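Triacylglycerol lipase (Rhizopus niveus, PDB 1LGY) hydrolyses the ester bonds of triacylglycerols and of the partial glycerides derived from them, with a strong preference for the 1 and 3 positions. Local coordinates at residues 84-89 / 255-260; 18-23 / 171-176; 208-211 / 215-218; 54-59 / 78-83; 224-227 / 232-235. All coordinates share one frame; numbering follows the deposited sequence.

In the fold
Four of the five contacts sit on or beside the central mixed sheet of an alpha/beta-hydrolase fold. Interaction 4 belongs to strands 51-58 and 75-81 near one end of it, interaction 2 packs helix 11-26 on strand 170-175 in the middle, and interaction 5 is the hairpin 221-227/231-235 toward the other end, its centre about 28 Å from that of interaction 4. Interaction 1, which carries the catalytic histidine, touches all three, with Tyr260 packing on Val175 and Ile225. Interaction 3 stays apart, in the loop between strands 196-201 and 221-227. Along the chain, interactions 4, 3 and 5 close in that order, and long-range interactions 1 and 2 cross, tying distant parts of the sequence around the active site.

Interaction 1 of 5, residues 84-89 / 255-260; sequences NSFRSA and LDHLSY
An edge-to-face (T-shaped) aromatic pair at the active site of this alpha/beta-hydrolase joins Phe86, in the loop between strand 75-81 and helix 87-91, to His257 of the catalytic triad. The imidazole brings its edge to one face of the phenyl ring, with ring centroids 4.8 Å apart and planes at 76°. His257 NE2 comes to 3.6 Å from Phe86 CD1, while His257 CD2 lies over the same ring toward its rim. On the opposite face lies Asn84 O, the carbonyl two residues earlier in the chain, offset toward the rim. The imidazole reaches both Phe86 and the nucleophile because its first torsion (chi1 -166°) carries CG to the side away from the backbone N. Its polar atoms are engaged elsewhere: NE2 is hydrogen-bonded to Ser145 OG and ND1 to Asp204 OD2, as the charge relay requires, and the ring of His144 stacks on it. Phe86 also touches Ser145, and thus borders two members of the triad without a polar bond to either. Farther out, Leu258 adds an apolar contact to the phenyl ring, and the extended side chain of Arg87 brings NH2 to 3.8 Å from Leu255 CD1.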
# COMPACT_ATOMS: atom_id res chain seq x y z
N ASN A 84 -10.49 -6.36 -7.27
CA ASN A 84 -9.71 -6.36 -8.49
C ASN A 84 -10.52 -6.08 -9.77
O ASN A 84 -10.06 -6.36 -10.88
CB ASN A 84 -8.99 -7.70 -8.61
CG ASN A 84 -9.88 -8.89 -8.94
OD1 ASN A 84 -11.05 -8.98 -8.55
ND2 ASN A 84 -9.30 -9.86 -9.66
N SER A 85 -11.73 -5.54 -9.72
CA SER A 85 -12.35 -5.11 -10.96
C SER A 85 -11.92 -3.65 -10.98
O SER A 85 -12.45 -2.82 -10.25
CB SER A 85 -13.87 -5.26 -10.89
OG SER A 85 -14.57 -4.30 -10.11
N PHE A 86 -10.85 -3.32 -11.74
CA PHE A 86 -10.28 -1.98 -11.62
C PHE A 86 -10.91 -0.88 -12.48
O PHE A 86 -10.88 0.29 -12.08
CB PHE A 86 -8.81 -2.03 -11.92
CG PHE A 86 -8.03 -3.04 -11.12
CD1 PHE A 86 -7.69 -2.79 -9.81
CD2 PHE A 86 -7.58 -4.19 -11.74
CE1 PHE A 86 -6.89 -3.71 -9.12
CE2 PHE A 86 -6.78 -5.11 -11.06
CZ PHE A 86 -6.42 -4.87 -9.73
N ARG A 87 -11.52 -1.23 -13.63
CA ARG A 87 -12.20 -0.20 -14.43
C ARG A 87 -13.50 0.31 -13.78
O ARG A 87 -13.95 1.43 -14.05
CB ARG A 87 -12.53 -0.76 -15.83
CG ARG A 87 -11.35 -1.13 -16.73
CD ARG A 87 -11.74 -1.98 -17.94
NE ARG A 87 -10.54 -2.57 -18.54
CZ ARG A 87 -9.86 -1.96 -19.54
NH1 ARG A 87 -10.27 -0.78 -20.04
NH2 ARG A 87 -8.73 -2.50 -20.02
N SER A 88 -14.11 -0.48 -12.88
CA SER A 88 -15.31 -0.13 -12.12
C SER A 88 -14.95 0.44 -10.75
O SER A 88 -15.81 0.99 -10.07
CB SER A 88 -16.20 -1.33 -11.83
OG SER A 88 -16.63 -2.04 -12.98
N ALA A 89 -13.70 0.21 -10.28
CA ALA A 89 -13.22 0.79 -9.04
C ALA A 89 -12.94 2.25 -9.38
O ALA A 89 -13.31 3.15 -8.64
CB ALA A 89 -11.93 0.13 -8.60
N LEU A 255 -3.95 0.06 -17.96
CA LEU A 255 -3.20 -1.15 -18.26
C LEU A 255 -1.84 -1.20 -17.55
O LEU A 255 -1.30 -2.27 -17.21
CB LEU A 255 -3.12 -1.23 -19.82
CG LEU A 255 -4.38 -1.75 -20.61
CD1 LEU A 255 -5.45 -0.68 -20.75
CD2 LEU A 255 -4.01 -2.08 -22.05
N ASP A 256 -1.30 -0.04 -17.17
CA ASP A 256 -0.02 -0.02 -16.50
C ASP A 256 -0.23 -0.29 -15.03
O ASP A 256 0.70 -0.53 -14.28
CB ASP A 256 0.65 1.34 -16.71
CG ASP A 256 1.05 1.75 -18.13
OD1 ASP A 256 0.44 1.25 -19.08
OD2 ASP A 256 1.93 2.59 -18.31
N HIS A 257 -1.49 -0.26 -14.59
CA HIS A 257 -1.86 -0.65 -13.25
C HIS A 257 -1.68 -2.14 -12.98
O HIS A 257 -1.43 -2.57 -11.85
CB HIS A 257 -3.26 -0.25 -13.10
CG HIS A 257 -3.75 -0.26 -11.71
ND1 HIS A 257 -3.06 0.05 -10.64
CD2 HIS A 257 -5.01 -0.61 -11.34
CE1 HIS A 257 -3.82 -0.10 -9.61
NE2 HIS A 257 -4.99 -0.49 -10.03
N LEU A 258 -1.77 -2.91 -14.10
CA LEU A 258 -1.83 -4.36 -14.08
C LEU A 258 -0.55 -5.17 -14.04
O LEU A 258 -0.67 -6.38 -14.06
CB LEU A 258 -2.65 -4.83 -15.28
CG LEU A 258 -4.20 -4.99 -15.18
CD1 LEU A 258 -4.84 -3.84 -14.43
CD2 LEU A 258 -4.79 -5.03 -16.57
N SER A 259 0.63 -4.57 -13.99
CA SER A 259 1.86 -5.31 -13.79
C SER A 259 2.89 -4.38 -13.21
O SER A 259 2.86 -3.23 -13.57
CB SER A 259 2.41 -5.85 -15.09
OG SER A 259 2.18 -4.89 -16.11
N TYR A 260 3.75 -4.77 -12.27
CA TYR A 260 4.72 -3.87 -11.67
C TYR A 260 5.97 -4.66 -11.66
O TYR A 260 5.97 -5.71 -11.02
CB TYR A 260 4.46 -3.53 -10.21
CG TYR A 260 3.74 -2.21 -10.14
CD1 TYR A 260 2.42 -2.14 -10.59
CD2 TYR A 260 4.40 -1.06 -9.68
CE1 TYR A 260 1.74 -0.92 -10.60
CE2 TYR A 260 3.72 0.16 -9.68
CZ TYR A 260 2.41 0.19 -10.15
OH TYR A 260 1.72 1.35 -10.19

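Interaction 2 of 5, residues 18-23 / 171-176; sequences TKYAGI and SIFTVG
The rings of Tyr20 and Phe173 each offer a face to the other, inclined by 33° with centroids 4.2 Å apart, an oblique pairing rather than a regular stack. Tyr20 CD2 stands over the centre of the Phe173 ring, 3.4 Å above its plane, and approaches Phe173 CE2 at 3.5 Å. In return, Phe173 CD1 lies over the facing side of the phenol, toward its rim. The far face of Tyr20 is covered by the aliphatic Lys19 CG, so the phenol is sandwiched between a lysine chain of its own helix and an aromatic ring of the sheet. Both aromatic side chains place CG anti to the carbonyl carbon (chi1 -66° for Tyr20, -80° for Phe173), which brings their rings together between helix and strand. One residue on in the helix and two on in the strand, Ala21 CB meets Val175 CG1 at 3.7 Å; consistent with a close helix approach, the CA atoms of Ala21 and Val175 are 6.1 Å apart. Ile140 of strand 138-144 and Tyr77 of strand 75-81 also touch Tyr20. Such a buried apolar interface, helix 11-26 laid against central strand 170-175, is the layered helix-on-sheet packing of the alpha/beta-hydrolase fold.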
# COMPACT_ATOMS: atom_id res chain seq x y z
N THR A 18 10.85 -4.32 -5.62
CA THR A 18 10.23 -5.40 -6.36
C THR A 18 9.72 -6.43 -5.38
O THR A 18 8.65 -6.98 -5.61
CB THR A 18 11.17 -6.09 -7.32
OG1 THR A 18 11.71 -5.09 -8.16
CG2 THR A 18 10.44 -7.10 -8.23
N LYS A 19 10.43 -6.62 -4.26
CA LYS A 19 10.08 -7.61 -3.25
C LYS A 19 8.71 -7.31 -2.72
O LYS A 19 7.93 -8.23 -2.54
CB LYS A 19 11.07 -7.58 -2.07
CG LYS A 19 10.69 -8.41 -0.88
CD LYS A 19 11.98 -8.59 -0.13
CE LYS A 19 11.82 -9.64 0.97
NZ LYS A 19 11.60 -9.00 2.25
N TYR A 20 8.42 -6.02 -2.56
CA TYR A 20 7.14 -5.64 -2.03
C TYR A 20 6.02 -5.59 -3.03
O TYR A 20 4.87 -5.77 -2.63
CB TYR A 20 7.30 -4.34 -1.33
CG TYR A 20 8.19 -4.56 -0.13
CD1 TYR A 20 7.84 -5.50 0.83
CD2 TYR A 20 9.37 -3.86 -0.01
CE1 TYR A 20 8.67 -5.76 1.91
CE2 TYR A 20 10.20 -4.10 1.06
CZ TYR A 20 9.84 -5.05 2.01
OH TYR A 20 10.69 -5.31 3.07
N ALA A 21 6.29 -5.38 -4.31
CA ALA A 21 5.24 -5.48 -5.28
C ALA A 21 4.83 -6.94 -5.35
O ALA A 21 3.65 -7.27 -5.30
CB ALA A 21 5.80 -5.02 -6.58
N GLY A 22 5.80 -7.87 -5.33
CA GLY A 22 5.55 -9.31 -5.31
C GLY A 22 4.72 -9.81 -4.11
O GLY A 22 3.91 -10.73 -4.27
N ILE A 23 4.87 -9.21 -2.93
CA ILE A 23 4.09 -9.59 -1.79
C ILE A 23 2.72 -9.00 -1.95
O ILE A 23 1.74 -9.72 -1.82
CB ILE A 23 4.76 -9.09 -0.50
CG1 ILE A 23 6.14 -9.80 -0.35
CG2 ILE A 23 3.86 -9.38 0.69
CD1 ILE A 23 6.93 -9.67 0.97
N SER A 171 7.13 0.19 8.76
CA SER A 171 7.41 0.60 7.40
C SER A 171 6.16 0.48 6.52
O SER A 171 5.32 -0.35 6.84
CB SER A 171 8.49 -0.28 6.91
OG SER A 171 9.52 0.63 6.62
N ILE A 172 5.94 1.21 5.42
CA ILE A 172 4.72 1.12 4.61
C ILE A 172 5.18 1.11 3.18
O ILE A 172 5.97 1.99 2.85
CB ILE A 172 3.75 2.34 4.69
CG1 ILE A 172 3.20 2.57 6.05
CG2 ILE A 172 2.51 2.03 3.85
CD1 ILE A 172 2.60 3.97 6.17
N PHE A 173 4.67 0.22 2.30
CA PHE A 173 5.05 0.20 0.89
C PHE A 173 3.85 0.09 -0.00
O PHE A 173 3.04 -0.78 0.29
CB PHE A 173 5.91 -0.99 0.59
CG PHE A 173 7.36 -0.79 0.98
CD1 PHE A 173 7.77 -0.97 2.31
CD2 PHE A 173 8.29 -0.49 0.00
CE1 PHE A 173 9.13 -0.87 2.64
CE2 PHE A 173 9.64 -0.38 0.35
CZ PHE A 173 10.06 -0.57 1.65
N THR A 174 3.60 0.89 -1.04
CA THR A 174 2.47 0.57 -1.90
C THR A 174 2.84 0.61 -3.37
O THR A 174 3.73 1.34 -3.77
CB THR A 174 1.24 1.54 -1.68
OG1 THR A 174 1.59 2.81 -2.23
CG2 THR A 174 0.87 1.77 -0.23
N VAL A 175 2.26 -0.21 -4.23
CA VAL A 175 2.44 -0.03 -5.67
C VAL A 175 1.05 0.33 -6.23
O VAL A 175 0.11 -0.25 -5.77
CB VAL A 175 2.97 -1.33 -6.40
CG1 VAL A 175 4.40 -1.60 -6.02
CG2 VAL A 175 2.17 -2.55 -6.02
N GLY A 176 0.82 1.29 -7.14
CA GLY A 176 -0.51 1.57 -7.70
C GLY A 176 -1.47 2.33 -6.78
O GLY A 176 -2.63 2.53 -7.11

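Interaction 3 of 5, residues 208-211 / 215-218; sequences HVPP and GFLH
Pro210 and Phe216 meet across a tight bend of the chain, and the residues from His208 onward lead up to that meeting. His208 and Val209 direct their CB atoms away from 215-218: the imidazole of His208 turns to Asn246, with a weak hydrogen bond from ND1, and Val209 packs on Phe95. The peptide bond between Val209 and Pro210 is cis, and the proline's CB points toward 215-218. This CB sits 3.5 Å from the centroid of the Phe216 ring and 17° off the normal, a CH-pi contact over the face, displaced toward the CD1-CE1 side. Pro210 CB also lies 3.4 Å from Phe216 CD1, whereas Pro210 CG is more distant, 4.0 Å from Phe216 CZ. The whole bend belongs to the loop between strands 196-201 and 221-227 of the alpha/beta-hydrolase sheet, on the side of the molecule that also carries the small hairpin 97-99/107-109. From that hairpin His109 touches both Pro210 and Phe216, and the ring of Phe97 stacks with that of Phe216. Next comes Pro211, whose CB points away from 215-218 while its carbonyl turns back: Pro211 O lies near the plane of the Phe216 ring, at its edge, and 3.5 Å from Phe216 N without a hydrogen bond. Phe216 itself has CG anti to its carbonyl carbon (chi1 -76°), bringing the phenyl face under Pro210 CB.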
# COMPACT_ATOMS: atom_id res chain seq x y z
N HIS A 208 -3.21 8.85 -9.71
CA HIS A 208 -3.66 10.13 -10.18
C HIS A 208 -5.11 10.41 -9.84
O HIS A 208 -5.62 11.49 -10.12
CB HIS A 208 -3.40 10.17 -11.68
CG HIS A 208 -1.90 10.15 -11.96
ND1 HIS A 208 -1.00 11.03 -11.51
CD2 HIS A 208 -1.25 9.21 -12.72
CE1 HIS A 208 0.18 10.66 -11.98
NE2 HIS A 208 0.01 9.57 -12.70
N VAL A 209 -5.77 9.46 -9.16
CA VAL A 209 -7.17 9.57 -8.76
C VAL A 209 -7.26 9.43 -7.24
O VAL A 209 -6.45 8.68 -6.70
CB VAL A 209 -7.98 8.48 -9.41
CG1 VAL A 209 -9.41 8.85 -9.31
CG2 VAL A 209 -7.63 8.30 -10.89
N PRO A 210 -8.12 10.06 -6.43
CA PRO A 210 -8.88 11.28 -6.68
C PRO A 210 -8.01 12.46 -7.11
O PRO A 210 -6.88 12.53 -6.65
CB PRO A 210 -9.57 11.48 -5.39
CG PRO A 210 -9.73 10.11 -4.82
CD PRO A 210 -8.36 9.62 -5.05
N PRO A 211 -8.34 13.38 -8.00
CA PRO A 211 -7.34 14.35 -8.48
C PRO A 211 -7.02 15.54 -7.56
O PRO A 211 -7.66 15.75 -6.51
CB PRO A 211 -7.89 14.72 -9.87
CG PRO A 211 -9.38 14.38 -9.87
CD PRO A 211 -9.55 13.29 -8.83
N GLY A 215 -8.90 18.38 -4.15
CA GLY A 215 -8.22 18.70 -2.92
C GLY A 215 -7.34 17.58 -2.38
O GLY A 215 -6.88 17.65 -1.23
N PHE A 216 -7.06 16.53 -3.12
CA PHE A 216 -6.31 15.38 -2.59
C PHE A 216 -4.83 15.48 -2.83
O PHE A 216 -4.47 16.00 -3.88
CB PHE A 216 -6.82 14.11 -3.23
CG PHE A 216 -8.16 13.65 -2.69
CD1 PHE A 216 -9.35 14.13 -3.23
CD2 PHE A 216 -8.19 12.65 -1.72
CE1 PHE A 216 -10.57 13.59 -2.80
CE2 PHE A 216 -9.42 12.12 -1.30
CZ PHE A 216 -10.60 12.59 -1.85
N LEU A 217 -3.97 15.01 -1.90
CA LEU A 217 -2.51 15.09 -2.07
C LEU A 217 -1.81 13.86 -1.49
O LEU A 217 -2.28 13.34 -0.49
CB LEU A 217 -1.99 16.34 -1.40
CG LEU A 217 -0.49 16.65 -1.52
CD1 LEU A 217 -0.09 17.16 -2.92
CD2 LEU A 217 -0.19 17.67 -0.48
N HIS A 218 -0.76 13.38 -2.14
CA HIS A 218 -0.04 12.18 -1.75
C HIS A 218 1.17 12.51 -0.88
O HIS A 218 1.94 13.36 -1.31
CB HIS A 218 0.59 11.45 -2.90
CG HIS A 218 -0.15 10.41 -3.72
ND1 HIS A 218 -0.68 9.30 -3.32
CD2 HIS A 218 -0.23 10.45 -5.08
CE1 HIS A 218 -1.08 8.65 -4.38
NE2 HIS A 218 -0.79 9.36 -5.44

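Interaction 4 of 5, residues 54-59 / 78-83; sequences TTFTSL and LVFRGT
Phe56, on the edge strand 51-58, reaches across to Phe80 and Leu78 of strand 75-81 with the far end of its ring. Its CB leaves the backbone without meeting either residue, and CG then takes the position between backbone N and carbonyl carbon (chi1 42°), which directs the ring toward the other strand. Along the ring, CE1 is the first atom to make contact, 3.9 Å from Phe80 CE2 and 4.1 Å from Phe80 CD2. At the tip, CZ of Phe56 comes to 3.8 Å from Phe80 CE2 and, on its other flank, to 4.3 Å from Leu78 CD2. Both partners lie at the edge of the Phe56 ring, near its plane. The two phenyl planes are inclined at 56° with centroids 5.9 Å apart, so the pair is oblique. These strands are not direct neighbours: strand 63-70 runs between them in the sheet, and the side chains bridge over it, with the CA atoms of Phe56 and Phe80 9.6 Å apart. Helices pack on the same cluster, Tyr123 of helix 110-133 touching Phe56 and Leu78, and Ala154 of helix 146-161 touching Leu78 and Phe80. Because every contact is between carbon atoms of buried side chains, the association rests on dispersion and the exclusion of water, joining sheet and helices of the alpha/beta-hydrolase core without a directional bond between the two strands.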
# COMPACT_ATOMS: atom_id res chain seq x y z
N THR A 54 -3.46 -14.85 9.91
CA THR A 54 -4.88 -14.69 9.71
C THR A 54 -5.18 -14.21 8.30
O THR A 54 -4.30 -13.71 7.62
CB THR A 54 -5.42 -13.69 10.74
OG1 THR A 54 -6.73 -14.19 10.97
CG2 THR A 54 -5.51 -12.20 10.32
N THR A 55 -6.41 -14.32 7.81
CA THR A 55 -6.84 -13.59 6.61
C THR A 55 -8.17 -13.00 7.03
O THR A 55 -8.80 -13.58 7.91
CB THR A 55 -7.05 -14.50 5.42
OG1 THR A 55 -8.19 -15.29 5.71
CG2 THR A 55 -5.84 -15.40 5.13
N PHE A 56 -8.62 -11.87 6.49
CA PHE A 56 -9.93 -11.32 6.78
C PHE A 56 -10.45 -10.82 5.43
O PHE A 56 -9.70 -10.33 4.57
CB PHE A 56 -9.89 -10.13 7.76
CG PHE A 56 -8.77 -9.13 7.52
CD1 PHE A 56 -8.90 -8.10 6.57
CD2 PHE A 56 -7.56 -9.30 8.19
CE1 PHE A 56 -7.81 -7.27 6.30
CE2 PHE A 56 -6.48 -8.45 7.90
CZ PHE A 56 -6.60 -7.44 6.95
N THR A 57 -11.77 -10.97 5.29
CA THR A 57 -12.44 -10.59 4.06
C THR A 57 -13.64 -9.72 4.40
O THR A 57 -14.38 -10.03 5.32
CB THR A 57 -12.91 -11.84 3.37
OG1 THR A 57 -11.75 -12.60 3.05
CG2 THR A 57 -13.74 -11.51 2.16
N SER A 58 -13.91 -8.66 3.65
CA SER A 58 -15.10 -7.87 3.91
C SER A 58 -15.98 -8.09 2.71
O SER A 58 -15.69 -7.52 1.68
CB SER A 58 -14.76 -6.37 4.04
OG SER A 58 -15.92 -5.54 4.11
N LEU A 59 -17.07 -8.85 2.83
CA LEU A 59 -17.89 -9.14 1.69
C LEU A 59 -18.62 -7.93 1.16
O LEU A 59 -18.85 -7.85 -0.06
CB LEU A 59 -18.86 -10.20 2.07
CG LEU A 59 -18.29 -11.52 2.53
CD1 LEU A 59 -19.41 -12.47 2.66
CD2 LEU A 59 -17.31 -12.08 1.53
N LEU A 78 1.57 -6.99 6.88
CA LEU A 78 0.14 -6.78 6.90
C LEU A 78 -0.12 -6.46 5.43
O LEU A 78 0.51 -5.53 4.91
CB LEU A 78 -0.18 -5.59 7.70
CG LEU A 78 -1.46 -5.40 8.51
CD1 LEU A 78 -1.55 -3.89 8.73
CD2 LEU A 78 -2.72 -5.95 7.85
N VAL A 79 -0.97 -7.22 4.70
CA VAL A 79 -1.09 -7.01 3.26
C VAL A 79 -2.53 -6.79 2.93
O VAL A 79 -3.37 -7.54 3.41
CB VAL A 79 -0.54 -8.27 2.51
CG1 VAL A 79 -0.78 -8.22 1.01
CG2 VAL A 79 0.96 -8.34 2.76
N PHE A 80 -2.85 -5.83 2.08
CA PHE A 80 -4.24 -5.58 1.69
C PHE A 80 -4.48 -5.59 0.19
O PHE A 80 -3.57 -5.46 -0.62
CB PHE A 80 -4.75 -4.22 2.13
CG PHE A 80 -4.79 -3.95 3.61
CD1 PHE A 80 -3.65 -3.45 4.23
CD2 PHE A 80 -5.95 -4.20 4.35
CE1 PHE A 80 -3.67 -3.20 5.59
CE2 PHE A 80 -5.94 -3.94 5.71
CZ PHE A 80 -4.81 -3.44 6.34
N ARG A 81 -5.78 -5.72 -0.15
CA ARG A 81 -6.26 -5.50 -1.51
C ARG A 81 -7.75 -5.17 -1.46
O ARG A 81 -8.46 -5.63 -0.57
CB ARG A 81 -6.13 -6.73 -2.40
CG ARG A 81 -7.02 -7.89 -2.02
CD ARG A 81 -7.09 -8.87 -3.14
NE ARG A 81 -8.26 -9.66 -2.93
CZ ARG A 81 -9.29 -9.46 -3.74
NH1 ARG A 81 -9.27 -8.57 -4.72
NH2 ARG A 81 -10.37 -10.18 -3.59
N GLY A 82 -8.23 -4.30 -2.36
CA GLY A 82 -9.65 -4.18 -2.53
C GLY A 82 -10.01 -5.08 -3.70
O GLY A 82 -9.37 -6.08 -4.03
N THR A 83 -11.14 -4.69 -4.26
CA THR A 83 -11.64 -5.29 -5.48
C THR A 83 -10.65 -5.22 -6.61
O THR A 83 -10.14 -4.15 -6.96
CB THR A 83 -12.94 -4.55 -5.90
OG1 THR A 83 -13.35 -5.07 -7.15
CG2 THR A 83 -12.76 -3.06 -6.12

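Interaction 5 of 5, residues 224-227 / 232-235; sequences WIKS and VQIC
Trp224 N donates to Gln233 O over 2.9 Å, and Gln233 N returns a bond to Trp224 O at 3.0 Å. This reciprocal pair is the hydrogen-bonded antiparallel pair of the hairpin 221-227/231-235. Trp224 O also receives a CA-H...O contact from Val232 CA at 3.0 Å, so two groups of the facing strand converge on one carbonyl. Next along, Ile225 and Val232 form a non-hydrogen-bonded pair on the other face of the sheet, where Ile225 CG1 and Val232 CG2 are 4.2 Å apart. On the face of Trp224 and Gln233 the side chains run alongside one another, and Gln233 NE2 lies at the indole edge in its plane, 3.5 Å from Trp224 CE3. The amide and indole planes stand 62° apart. Trp224 NE1 is tied elsewhere, to Lys202 O. Lys226 contributes twice: its CG lies over one face of the indole, and a bend at chi3 (-73°) carries NZ to Gln233 OE1 at 3.1 Å, the ammonium standing above the carbonyl plane rather than on a lone pair. Beyond, Cys235 is joined to Cys244 by a disulfide. The hairpin is thus held by backbone bonds, while the lysine's charge probably polarises the Gln233 amide from outside its carbonyl plane and its CG packs on one indole face.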
# COMPACT_ATOMS: atom_id res chain seq x y z
N TRP A 224 9.09 6.04 -9.57
CA TRP A 224 8.43 5.86 -10.85
C TRP A 224 9.20 4.95 -11.81
O TRP A 224 10.33 5.22 -12.19
CB TRP A 224 8.25 7.22 -11.46
CG TRP A 224 7.39 7.34 -12.73
CD1 TRP A 224 6.33 6.52 -13.01
CD2 TRP A 224 7.57 8.30 -13.71
NE1 TRP A 224 5.84 6.95 -14.15
CE2 TRP A 224 6.54 8.00 -14.60
CE3 TRP A 224 8.43 9.38 -13.96
CZ2 TRP A 224 6.38 8.78 -15.74
CZ3 TRP A 224 8.26 10.15 -15.11
CH2 TRP A 224 7.23 9.85 -16.00
N ILE A 225 8.55 3.86 -12.21
CA ILE A 225 9.11 2.94 -13.19
C ILE A 225 8.91 3.65 -14.52
O ILE A 225 7.78 3.64 -15.00
CB ILE A 225 8.32 1.60 -13.19
CG1 ILE A 225 8.23 1.05 -11.77
CG2 ILE A 225 9.01 0.60 -14.11
CD1 ILE A 225 7.25 -0.12 -11.64
N LYS A 226 9.86 4.35 -15.14
CA LYS A 226 9.66 5.00 -16.44
C LYS A 226 9.67 4.09 -17.67
O LYS A 226 8.88 4.28 -18.60
CB LYS A 226 10.73 6.05 -16.70
CG LYS A 226 10.51 7.39 -16.04
CD LYS A 226 11.49 8.46 -16.53
CE LYS A 226 12.90 8.25 -16.01
NZ LYS A 226 13.79 9.25 -16.60
N SER A 227 10.60 3.14 -17.69
CA SER A 227 10.75 2.27 -18.84
C SER A 227 11.09 0.88 -18.36
O SER A 227 12.19 0.56 -17.86
CB SER A 227 11.91 2.68 -19.79
OG SER A 227 11.90 3.99 -20.36
N VAL A 232 13.81 3.30 -12.95
CA VAL A 232 13.05 3.89 -11.86
C VAL A 232 13.65 5.22 -11.36
O VAL A 232 14.69 5.29 -10.69
CB VAL A 232 13.02 2.84 -10.75
CG1 VAL A 232 12.26 3.40 -9.58
CG2 VAL A 232 12.42 1.53 -11.28
N GLN A 233 13.02 6.34 -11.63
CA GLN A 233 13.47 7.60 -11.10
C GLN A 233 12.79 7.78 -9.76
O GLN A 233 11.66 7.31 -9.58
CB GLN A 233 13.07 8.56 -12.10
CG GLN A 233 12.74 9.95 -11.71
CD GLN A 233 12.40 10.70 -13.00
OE1 GLN A 233 13.20 10.76 -13.95
NE2 GLN A 233 11.20 11.29 -13.07
N ILE A 234 13.46 8.44 -8.82
CA ILE A 234 12.93 8.66 -7.49
C ILE A 234 12.77 10.14 -7.30
O ILE A 234 13.75 10.85 -7.47
CB ILE A 234 13.87 8.17 -6.40
CG1 ILE A 234 14.10 6.69 -6.53
CG2 ILE A 234 13.26 8.51 -5.04
CD1 ILE A 234 14.79 6.05 -5.30
N CYS A 235 11.55 10.61 -7.01
CA CYS A 235 11.31 11.96 -6.63
C CYS A 235 11.31 11.92 -5.12
O CYS A 235 10.32 11.74 -4.41
CB CYS A 235 9.99 12.40 -7.13
SG CYS A 235 10.05 13.05 -8.80